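Local coordinates for protein putative alpha-L-fucosidase (Bacteroides thetaiotaomicron, PDB 3EYP) that probably acts as an alpha-L-fucosidase of glycosyl hydrolase family 29, removing terminal fucose from glycans, at residues R13-Y18 / E385-G390; T394-E399 / W423-A428. All coordinates share one frame; numbering follows the deposited sequence.

Interaction 1: residues R13-Y18 / E385-G390; sequences RQLEWY and EVIELG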
loop_
_atom_site.group_PDB
_atom_site.type_symbol
_atom_site.label_atom_id
_atom_site.label_comp_id
_atom_site.label_asym_id
_atom_site.label_seq_id
_atom_site.Cartn_x
_atom_site.Cartn_y
_atom_site.Cartn_z
ATOM N N ARG A 13 -8.253 -11.693 -1.829
ATOM C CA ARG A 13 -7.004 -11.193 -1.165
ATOM C C ARG A 13 -6.679 -9.774 -1.575
ATOM O O ARG A 13 -6.301 -8.940 -0.792
ATOM C CB ARG A 13 -5.788 -12.092 -1.476
ATOM C CG ARG A 13 -5.786 -13.303 -0.545
ATOM C CD ARG A 13 -4.466 -14.128 -0.591
ATOM N NE ARG A 13 -4.027 -14.428 -1.917
ATOM C CZ ARG A 13 -4.432 -15.475 -2.609
ATOM N NH1 ARG A 13 -5.249 -16.348 -2.085
ATOM N NH2 ARG A 13 -3.993 -15.656 -3.826
ATOM N N GLN A 14 -6.817 -9.538 -2.857
ATOM C CA GLN A 14 -6.503 -8.250 -3.416
ATOM C C GLN A 14 -7.509 -7.223 -2.951
ATOM O O GLN A 14 -7.179 -6.124 -2.676
ATOM C CB GLN A 14 -6.342 -8.295 -4.933
ATOM C CG GLN A 14 -5.129 -9.124 -5.361
ATOM C CD GLN A 14 -5.109 -9.396 -6.861
ATOM O OE1 GLN A 14 -6.156 -9.658 -7.457
ATOM N NE2 GLN A 14 -3.928 -9.361 -7.480
ATOM N N LEU A 15 -8.754 -7.616 -2.810
ATOM C CA LEU A 15 -9.770 -6.677 -2.290
ATOM C C LEU A 15 -9.479 -6.319 -0.819
ATOM O O LEU A 15 -9.618 -5.195 -0.382
ATOM C CB LEU A 15 -11.170 -7.300 -2.413
ATOM C CG LEU A 15 -11.808 -7.460 -3.784
ATOM C CD1 LEU A 15 -13.096 -8.396 -3.604
ATOM C CD2 LEU A 15 -12.155 -6.038 -4.296
ATOM N N GLU A 16 -9.120 -7.322 -0.048
ATOM C CA GLU A 16 -8.821 -7.123 1.397
ATOM C C GLU A 16 -7.637 -6.142 1.557
ATOM O O GLU A 16 -7.673 -5.177 2.326
ATOM C CB GLU A 16 -8.552 -8.493 2.052
ATOM C CG GLU A 16 -8.129 -8.411 3.542
ATOM C CD GLU A 16 -6.652 -8.054 3.712
ATOM O OE1 GLU A 16 -5.820 -8.678 3.002
ATOM O OE2 GLU A 16 -6.341 -7.153 4.540
ATOM N N TRP A 17 -6.626 -6.371 0.737
ATOM C CA TRP A 17 -5.387 -5.558 0.725
ATOM C C TRP A 17 -5.675 -4.129 0.309
ATOM O O TRP A 17 -5.253 -3.166 0.943
ATOM C CB TRP A 17 -4.346 -6.204 -0.206
ATOM C CG TRP A 17 -3.172 -5.351 -0.599
ATOM C CD1 TRP A 17 -1.990 -5.237 0.062
ATOM C CD2 TRP A 17 -3.049 -4.539 -1.788
ATOM N NE1 TRP A 17 -1.127 -4.397 -0.633
ATOM C CE2 TRP A 17 -1.762 -3.940 -1.758
ATOM C CE3 TRP A 17 -3.915 -4.204 -2.821
ATOM C CZ2 TRP A 17 -1.327 -3.066 -2.735
ATOM C CZ3 TRP A 17 -3.486 -3.326 -3.798
ATOM C CH2 TRP A 17 -2.187 -2.772 -3.755
ATOM N N TYR A 18 -6.489 -3.980 -0.728
ATOM C CA TYR A 18 -6.831 -2.636 -1.196
ATOM C C TYR A 18 -7.503 -1.810 -0.084
ATOM O O TYR A 18 -7.273 -0.608 0.088
ATOM C CB TYR A 18 -7.727 -2.706 -2.457
ATOM C CG TYR A 18 -7.067 -2.287 -3.746
ATOM C CD1 TYR A 18 -7.177 -3.073 -4.894
ATOM C CD2 TYR A 18 -6.375 -1.074 -3.825
ATOM C CE1 TYR A 18 -6.622 -2.663 -6.092
ATOM C CE2 TYR A 18 -5.796 -0.665 -5.003
ATOM C CZ TYR A 18 -5.899 -1.472 -6.122
ATOM O OH TYR A 18 -5.339 -1.064 -7.304
ATOM N N GLU A 385 -14.170 3.639 -7.842
ATOM C CA GLU A 385 -14.773 2.659 -8.735
ATOM C C GLU A 385 -15.106 1.375 -7.996
ATOM O O GLU A 385 -14.536 1.051 -6.924
ATOM C CB GLU A 385 -13.793 2.376 -9.911
ATOM C CG GLU A 385 -14.438 1.978 -11.188
ATOM C CD GLU A 385 -13.476 2.070 -12.400
ATOM O OE1 GLU A 385 -12.229 2.120 -12.180
ATOM O OE2 GLU A 385 -13.979 2.078 -13.562
ATOM N N VAL A 386 -16.093 0.670 -8.546
ATOM C CA VAL A 386 -16.471 -0.653 -8.058
ATOM C C VAL A 386 -15.450 -1.647 -8.608
ATOM O O VAL A 386 -15.604 -2.181 -9.651
ATOM C CB VAL A 386 -17.945 -1.051 -8.512
ATOM C CG1 VAL A 386 -18.335 -2.441 -7.979
ATOM C CG2 VAL A 386 -18.957 0.007 -8.017
ATOM N N ILE A 387 -14.394 -1.894 -7.856
ATOM C CA ILE A 387 -13.248 -2.597 -8.419
ATOM C C ILE A 387 -13.428 -4.055 -8.726
ATOM O O ILE A 387 -12.772 -4.604 -9.595
ATOM C CB ILE A 387 -11.943 -2.348 -7.609
ATOM C CG1 ILE A 387 -12.072 -2.834 -6.170
ATOM C CG2 ILE A 387 -11.580 -0.901 -7.712
ATOM C CD1 ILE A 387 -10.722 -2.687 -5.348
ATOM N N GLU A 388 -14.350 -4.686 -8.013
ATOM C CA GLU A 388 -14.756 -6.073 -8.319
ATOM C C GLU A 388 -15.224 -6.199 -9.773
ATOM O O GLU A 388 -15.200 -7.281 -10.370
ATOM C CB GLU A 388 -15.893 -6.520 -7.391
ATOM C CG GLU A 388 -15.518 -6.611 -5.940
ATOM C CD GLU A 388 -15.726 -5.311 -5.162
ATOM O OE1 GLU A 388 -15.950 -4.230 -5.775
ATOM O OE2 GLU A 388 -15.688 -5.374 -3.911
ATOM N N LEU A 389 -15.618 -5.068 -10.347
ATOM C CA LEU A 389 -16.241 -5.066 -11.675
ATOM C C LEU A 389 -15.233 -4.650 -12.739
ATOM O O LEU A 389 -15.533 -4.593 -13.929
ATOM C CB LEU A 389 -17.469 -4.150 -11.716
ATOM C CG LEU A 389 -18.701 -4.710 -10.986
ATOM C CD1 LEU A 389 -19.905 -3.802 -11.139
ATOM C CD2 LEU A 389 -18.996 -6.146 -11.463
ATOM N N GLY A 390 -14.020 -4.353 -12.286
ATOM C CA GLY A 390 -12.898 -4.079 -13.208
ATOM C C GLY A 390 -12.629 -2.626 -13.427
ATOM O O GLY A 390 -13.352 -1.790 -12.942
#
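In Ile-387, CG1 lies between the backbone N and the carbonyl carbon (chi1 61°) and CD1 is carried onward to the helix; in Leu-15, CG stands anti to the carbonyl carbon (chi1 -71°), which leans both methyls over the loop. The two side chains slide past each other in opposite senses, Leu-15 CD2 lying 3.7 Å from Ile-387 CG1. Beyond it, Ile-387 CD1 ends against the ring of Tyr-18, 3.6 Å from Tyr-18 CD1, approaching obliquely. That ring is already backed by its neighbour, with Trp-17 CZ3 3.5 Å above the Tyr-18 plane and over its centre, while Tyr-18 OH is spent on Asn-289 O. Glu-388 crosses Leu-15 at about a right angle, its chain bent at chi2 (89°). Glu-388 CG sits 3.8 Å from Leu-15 CD1, and the carboxylate oxygen Glu-388 OE2 comes to 3.6 Å from Leu-15 CD2, a contact of van der Waals kind at the exposed margin. With an alanine at Leu-15 both methyls go, which is likely to leave a gap against Ile-387 CG1 and the bent Glu-388 chain freer to swing. The contact is an interdomain one, largely apolar: helix 12-20, leading into the first strand of the TIM barrel, meets a loop of the C-terminal F5/8 type C beta-sandwich.

Interaction 2: residues T394-E399 / W423-A428; sequences TKWSVE and WIVRLA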
loop_
_atom_site.group_PDB
_atom_site.type_symbol
_atom_site.label_atom_id
_atom_site.label_comp_id
_atom_site.label_asym_id
_atom_site.label_seq_id
_atom_site.Cartn_x
_atom_site.Cartn_y
_atom_site.Cartn_z
ATOM N N THR A 394 -12.208 5.001 -18.338
ATOM C CA THR A 394 -10.860 5.272 -18.795
ATOM C C THR A 394 -10.575 6.696 -19.165
ATOM O O THR A 394 -9.444 7.029 -19.493
ATOM C CB THR A 394 -10.442 4.392 -19.999
ATOM O OG1 THR A 394 -11.340 4.614 -21.105
ATOM C CG2 THR A 394 -10.415 2.914 -19.628
ATOM N N LYS A 395 -11.590 7.542 -19.089
ATOM C CA LYS A 395 -11.351 8.980 -19.209
ATOM C C LYS A 395 -12.437 9.716 -18.471
ATOM O O LYS A 395 -13.610 9.331 -18.552
ATOM C CB LYS A 395 -11.286 9.353 -20.712
ATOM C CG LYS A 395 -10.968 10.785 -20.984
ATOM C CD LYS A 395 -10.904 11.030 -22.492
ATOM C CE LYS A 395 -10.862 12.530 -22.790
ATOM N NZ LYS A 395 -11.235 12.772 -24.245
ATOM N N TRP A 396 -12.035 10.690 -17.680
ATOM C CA TRP A 396 -12.958 11.488 -16.887
ATOM C C TRP A 396 -12.452 12.880 -16.563
ATOM O O TRP A 396 -11.217 13.158 -16.488
ATOM C CB TRP A 396 -13.373 10.770 -15.588
ATOM C CG TRP A 396 -12.228 10.409 -14.667
ATOM C CD1 TRP A 396 -11.396 9.351 -14.783
ATOM C CD2 TRP A 396 -11.830 11.103 -13.494
ATOM N NE1 TRP A 396 -10.497 9.335 -13.744
ATOM C CE2 TRP A 396 -10.736 10.422 -12.955
ATOM C CE3 TRP A 396 -12.282 12.257 -12.856
ATOM C CZ2 TRP A 396 -10.082 10.848 -11.789
ATOM C CZ3 TRP A 396 -11.631 12.677 -11.719
ATOM C CH2 TRP A 396 -10.552 11.967 -11.196
ATOM N N SER A 397 -13.424 13.761 -16.408
ATOM C CA SER A 397 -13.148 15.169 -16.055
ATOM C C SER A 397 -14.188 15.693 -15.095
ATOM O O SER A 397 -15.275 15.167 -14.986
ATOM C CB SER A 397 -13.130 16.071 -17.264
ATOM O OG SER A 397 -12.355 15.539 -18.291
ATOM N N VAL A 398 -13.792 16.730 -14.387
ATOM C CA VAL A 398 -14.677 17.445 -13.499
ATOM C C VAL A 398 -14.614 18.958 -13.805
ATOM O O VAL A 398 -13.564 19.550 -14.035
ATOM C CB VAL A 398 -14.381 17.117 -11.973
ATOM C CG1 VAL A 398 -15.399 17.823 -11.039
ATOM C CG2 VAL A 398 -14.372 15.571 -11.700
ATOM N N GLU A 399 -15.808 19.524 -13.852
ATOM C CA GLU A 399 -16.047 20.945 -14.076
ATOM C C GLU A 399 -16.993 21.528 -13.053
ATOM O O GLU A 399 -17.637 20.843 -12.266
ATOM C CB GLU A 399 -16.642 21.143 -15.474
ATOM C CG GLU A 399 -15.793 20.500 -16.549
ATOM C CD GLU A 399 -16.503 20.426 -17.893
ATOM O OE1 GLU A 399 -17.762 20.350 -17.902
ATOM O OE2 GLU A 399 -15.802 20.442 -18.928
ATOM N N TRP A 423 -9.131 7.581 -6.503
ATOM C CA TRP A 423 -8.324 8.573 -7.160
ATOM C C TRP A 423 -8.634 9.907 -6.525
ATOM O O TRP A 423 -9.811 10.310 -6.434
ATOM C CB TRP A 423 -8.529 8.609 -8.691
ATOM C CG TRP A 423 -7.290 9.092 -9.338
ATOM C CD1 TRP A 423 -6.887 10.377 -9.459
ATOM C CD2 TRP A 423 -6.235 8.286 -9.805
ATOM N NE1 TRP A 423 -5.634 10.439 -10.051
ATOM C CE2 TRP A 423 -5.210 9.151 -10.264
ATOM C CE3 TRP A 423 -6.036 6.915 -9.887
ATOM C CZ2 TRP A 423 -4.025 8.681 -10.779
ATOM C CZ3 TRP A 423 -4.827 6.442 -10.479
ATOM C CH2 TRP A 423 -3.853 7.319 -10.865
ATOM N N ILE A 424 -7.586 10.551 -6.020
ATOM C CA ILE A 424 -7.739 11.892 -5.411
ATOM C C ILE A 424 -7.142 12.924 -6.312
ATOM O O ILE A 424 -6.095 12.699 -6.929
ATOM C CB ILE A 424 -7.009 11.955 -4.028
ATOM C CG1 ILE A 424 -7.686 10.989 -3.017
ATOM C CG2 ILE A 424 -6.887 13.443 -3.513
ATOM C CD1 ILE A 424 -6.860 10.730 -1.741
ATOM N N VAL A 425 -7.795 14.065 -6.393
ATOM C CA VAL A 425 -7.220 15.204 -7.093
ATOM C C VAL A 425 -7.227 16.399 -6.153
ATOM O O VAL A 425 -8.190 16.622 -5.413
ATOM C CB VAL A 425 -7.984 15.526 -8.414
ATOM C CG1 VAL A 425 -7.592 16.943 -8.919
ATOM C CG2 VAL A 425 -7.656 14.443 -9.464
ATOM N N ARG A 426 -6.100 17.080 -6.111
ATOM C CA ARG A 426 -5.990 18.329 -5.391
ATOM C C ARG A 426 -5.883 19.458 -6.420
ATOM O O ARG A 426 -5.299 19.295 -7.505
ATOM C CB ARG A 426 -4.759 18.349 -4.480
ATOM C CG ARG A 426 -4.790 17.366 -3.332
ATOM C CD ARG A 426 -3.526 17.441 -2.591
ATOM N NE ARG A 426 -2.530 16.725 -3.361
ATOM C CZ ARG A 426 -1.268 16.597 -2.993
ATOM N NH1 ARG A 426 -0.880 17.135 -1.839
ATOM N NH2 ARG A 426 -0.429 15.901 -3.762
ATOM N N LEU A 427 -6.442 20.592 -6.047
ATOM C CA LEU A 427 -6.710 21.668 -7.000
ATOM C C LEU A 427 -6.753 22.985 -6.296
ATOM O O LEU A 427 -7.117 23.059 -5.124
ATOM C CB LEU A 427 -8.069 21.434 -7.686
ATOM C CG LEU A 427 -9.334 21.224 -6.818
ATOM C CD1 LEU A 427 -10.413 22.310 -7.106
ATOM C CD2 LEU A 427 -9.909 19.829 -6.957
ATOM N N ALA A 428 -6.336 24.017 -7.025
ATOM C CA ALA A 428 -6.504 25.389 -6.554
ATOM C C ALA A 428 -7.986 25.587 -6.208
ATOM O O ALA A 428 -8.873 25.184 -6.974
ATOM C CB ALA A 428 -5.993 26.419 -7.598
#
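Trp-396 gives its indole NE1 hydrogen to the carbonyl O of Ala-418, and this bond, made outside the two strands, helps fix how the ring is turned while its benzene end reaches across to Trp-423 and Val-425. The reach begins at the first torsion: CG sits between the backbone N and the carbonyl carbon (chi1 59°). In Trp-423, CG is anti to the backbone N (chi1 -152°). The indoles meet as an offset edge-to-face (T-shaped) pair, their planes 75° apart. The edge belongs to Trp-396 and the face to Trp-423, and the six-membered ring of the former lies 5.9 Å, centroid to centroid, from the five-membered ring of the latter. Most of the touching is done by one atom, Trp-396 CZ2, which lies 4.0 Å from Trp-423 CD1 and 4.1 Å from Trp-423 CB. Next along the same edge, Trp-396 CH2 meets Val-425 CG2 at a looser 4.2 Å. Ile-383 and Ile-419 also touch Trp-396, and Arg-288 touches Trp-423. The strands are too far apart for backbone pairing, the nearest CA atoms, those of Trp-396 and Trp-423, being 11.2 Å apart, as expected of opposed sheets in a beta-sandwich. With all three touching residues buried, the contact probably rests mainly on dispersion, with at most a small edge-to-face electrostatic share, while the buried N-H of Trp-396 is satisfied by Ala-418 O.

In the fold
Interactions 1 and 2 show how an accessory domain can be both built and attached through closely linked pieces of chain. Their centres lie 21 Å apart and their residues do not touch, yet loop 385-390 runs almost directly into strand 393-401, and Glu-385 ties its carboxylate to the N-H groups of Arg-392 and Thr-393. Interaction 2 packs the sandwich internally; interaction 1 docks it on the barrel, and Arg-426 adds a salt bridge to Asp-280. Trp-17, beside the docking site, touches Val-193 and Val-291 at the starts of barrel strands, whereas TIM-barrel active sites lie at the strands' C-terminal ends, so interaction 1 probably lies away from catalysis.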